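Local coordinates for endo-beta-1,4-glucanase (Bacillus licheniformis, PDB 2JEN), which hydrolyses beta-1,4-glucan chains such as xyloglucan and is a family 12 glycoside hydrolase of plant cell wall breakdown, at residues Lys38-Phe41 and Lys42-Tyr46. The protein carries 1 engineered substitution. Sequence-based numbering, arbitrary orientation. Where two conformers were deposited one is given.
Sequences KLYF and KNKKY. With SO4 (sulfate ion), chain H; SO4 (sulfate ion), chain B; SO4 (sulfate ion), chain G.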
loop_
_atom_site.group_PDB
_atom_site.type_symbol
_atom_site.label_atom_id
_atom_site.label_comp_id
_atom_site.label_asym_id
_atom_site.label_seq_id
_atom_site.Cartn_x
_atom_site.Cartn_y
_atom_site.Cartn_z
ATOM N N LYS A 38 -14.801 10.292 6.873
ATOM C CA LYS A 38 -16.203 10.481 6.544
ATOM C C LYS A 38 -16.355 10.888 5.096
ATOM O O LYS A 38 -15.679 11.816 4.635
ATOM C CB LYS A 38 -16.831 11.548 7.432
ATOM C CG LYS A 38 -16.814 11.193 8.921
ATOM C CD LYS A 38 -17.362 12.281 9.838
ATOM C CE LYS A 38 -17.371 11.800 11.282
ATOM N NZ LYS A 38 -17.849 12.830 12.214
ATOM N N LEU A 39 -17.244 10.200 4.391
ATOM C CA LEU A 39 -17.657 10.572 3.061
ATOM C C LEU A 39 -19.120 10.982 3.084
ATOM O O LEU A 39 -20.038 10.147 3.143
ATOM C CB LEU A 39 -17.447 9.455 2.026
ATOM C CG LEU A 39 -15.993 9.051 1.777
ATOM C CD1 LEU A 39 -15.886 7.826 0.885
ATOM C CD2 LEU A 39 -15.191 10.214 1.162
ATOM N N TYR A 40 -19.366 12.288 3.016
ATOM C CA TYR A 40 -20.727 12.809 3.067
ATOM C C TYR A 40 -21.406 12.622 1.723
ATOM O O TYR A 40 -20.772 12.656 0.655
ATOM C CB TYR A 40 -20.711 14.296 3.412
ATOM C CG TYR A 40 -20.243 14.591 4.819
ATOM C CD1 TYR A 40 -18.906 14.776 5.090
ATOM C CD2 TYR A 40 -21.138 14.625 5.887
ATOM C CE1 TYR A 40 -18.444 15.027 6.360
ATOM C CE2 TYR A 40 -20.681 14.869 7.187
ATOM C CZ TYR A 40 -19.335 15.064 7.413
ATOM O OH TYR A 40 -18.875 15.312 8.689
ATOM N N PHE A 41 -22.730 12.491 1.745
ATOM C CA PHE A 41 -23.510 12.438 0.513
ATOM C C PHE A 41 -24.926 12.875 0.792
ATOM O O PHE A 41 -25.305 13.082 1.946
ATOM C CB PHE A 41 -23.415 11.082 -0.185
ATOM C CG PHE A 41 -24.008 9.917 0.571
ATOM C CD1 PHE A 41 -23.340 9.305 1.616
ATOM C CD2 PHE A 41 -25.227 9.393 0.203
ATOM C CE1 PHE A 41 -23.888 8.226 2.249
ATOM C CE2 PHE A 41 -25.767 8.286 0.846
ATOM C CZ PHE A 41 -25.120 7.731 1.868
ATOM N N LYS A 42 -25.673 13.137 -0.284
ATOM C CA LYS A 42 -27.055 13.633 -0.177
ATOM C C LYS A 42 -27.122 14.947 0.585
ATOM O O LYS A 42 -27.833 15.076 1.590
ATOM C CB LYS A 42 -27.979 12.579 0.453
ATOM C CG LYS A 42 -29.476 12.800 0.208
ATOM C CD LYS A 42 -29.841 12.328 -1.235
ATOM C CE LYS A 42 -29.970 10.770 -1.320
ATOM N NZ LYS A 42 -29.817 10.155 -2.707
ATOM N N ASN A 43 -26.382 15.958 0.117
ATOM C CA ASN A 43 -26.363 17.268 0.754
ATOM C C ASN A 43 -26.024 17.174 2.238
ATOM O O ASN A 43 -26.566 17.889 3.077
ATOM C CB ASN A 43 -27.704 17.994 0.514
ATOM C CG ASN A 43 -27.650 19.480 0.820
ATOM O OD1 ASN A 43 -28.676 20.074 1.196
ATOM N ND2 ASN A 43 -26.480 20.087 0.688
ATOM N N LYS A 44 -25.061 16.299 2.544
ATOM C CA LYS A 44 -24.568 16.063 3.891
ATOM C C LYS A 44 -25.644 15.550 4.870
ATOM O O LYS A 44 -25.425 15.585 6.066
ATOM C CB LYS A 44 -23.796 17.230 4.489
ATOM C CG LYS A 44 -22.590 17.681 3.696
ATOM C CD LYS A 44 -21.804 18.772 4.366
ATOM C CE LYS A 44 -20.986 18.327 5.558
ATOM N NZ LYS A 44 -20.181 19.419 6.207
ATOM N N LYS A 45 -26.722 14.980 4.353
ATOM C CA LYS A 45 -27.713 14.308 5.218
ATOM C C LYS A 45 -27.140 13.021 5.796
ATOM O O LYS A 45 -27.506 12.611 6.888
ATOM C CB LYS A 45 -28.965 13.970 4.402
ATOM C CG LYS A 45 -30.129 13.421 5.222
ATOM C CD LYS A 45 -31.285 13.034 4.299
ATOM C CE LYS A 45 -32.360 12.280 5.078
ATOM N NZ LYS A 45 -33.506 11.824 4.240
ATOM N N TYR A 46 -26.235 12.408 5.056
ATOM C CA TYR A 46 -25.606 11.150 5.480
ATOM C C TYR A 46 -24.117 11.259 5.358
ATOM O O TYR A 46 -23.594 12.056 4.578
ATOM C CB TYR A 46 -26.047 10.002 4.577
ATOM C CG TYR A 46 -27.533 9.869 4.325
ATOM C CD1 TYR A 46 -28.447 9.712 5.359
ATOM C CD2 TYR A 46 -28.020 9.862 3.035
ATOM C CE1 TYR A 46 -29.811 9.547 5.088
ATOM C CE2 TYR A 46 -29.351 9.713 2.765
ATOM C CZ TYR A 46 -30.241 9.549 3.794
ATOM O OH TYR A 46 -31.592 9.389 3.517
HETATM S S SO4 H . -25.760 16.099 -3.320
HETATM O O1 SO4 H . -26.946 15.268 -3.063
HETATM O O2 SO4 H . -24.990 15.555 -4.444
HETATM O O3 SO4 H . -26.234 17.436 -3.690
HETATM O O4 SO4 H . -24.853 16.209 -2.214
HETATM S S SO4 B . -20.421 22.407 3.834
HETATM O O1 SO4 B . -19.820 23.726 3.584
HETATM O O2 SO4 B . -19.733 21.735 4.943
HETATM O O3 SO4 B . -21.816 22.629 4.225
HETATM O O4 SO4 B . -20.380 21.507 2.718
HETATM S S SO4 G . -14.646 14.992 12.226
HETATM O O1 SO4 G . -13.560 14.122 11.823
HETATM O O2 SO4 G . -14.804 15.130 13.672
HETATM O O3 SO4 G . -14.039 16.264 11.776
HETATM O O4 SO4 G . -15.903 14.960 11.487
HETATM O O HOH W 1 -20.179 18.310 9.101
#
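Backbone bonds between Phe41 and Tyr46 close the hairpin: Phe41 N donates to Tyr46 O at 3.0 Å, and the return bond from Tyr46 N to Phe41 O is weak at 3.3 Å. Inside this antiparallel hydrogen-bonded pair, Lys45 N reaches Lys42 O at 3.0 Å across a type I' turn.

Aromatic packing occupies the Phe41-Tyr46 face. With CG set between the backbone N and the carbonyl carbon (chi1 65°), the Phe41 ring turns one face to Tyr46 CB, 3.9 Å from the ring centroid. Phe41 CE2 meets Tyr46 CD2 at 3.5 Å; the planes, inclined at 46°, are neither stacked nor T-shaped. A serine at Phe41 would probably leave Tyr46 without this cover and open a gap toward Ile92. The Tyr46 hydroxyl is hydrogen-bonded to Asp257.

Cation-pi and CH-pi contacts mark the Tyr40 side. A bend at chi3 (73°) lays Lys44 CE 3.7 Å from the Tyr40 ring centroid, over the face, and NZ follows at 4.6 Å. That ammonium also donates to a sulfate and to a water bridging to Tyr40 OH.

Lys45 and Tyr46 together face Phe41, a classic beta bulge where the hairpin joins strands 38-41 and 46-49 at the edge of the family 12 beta-sandwich.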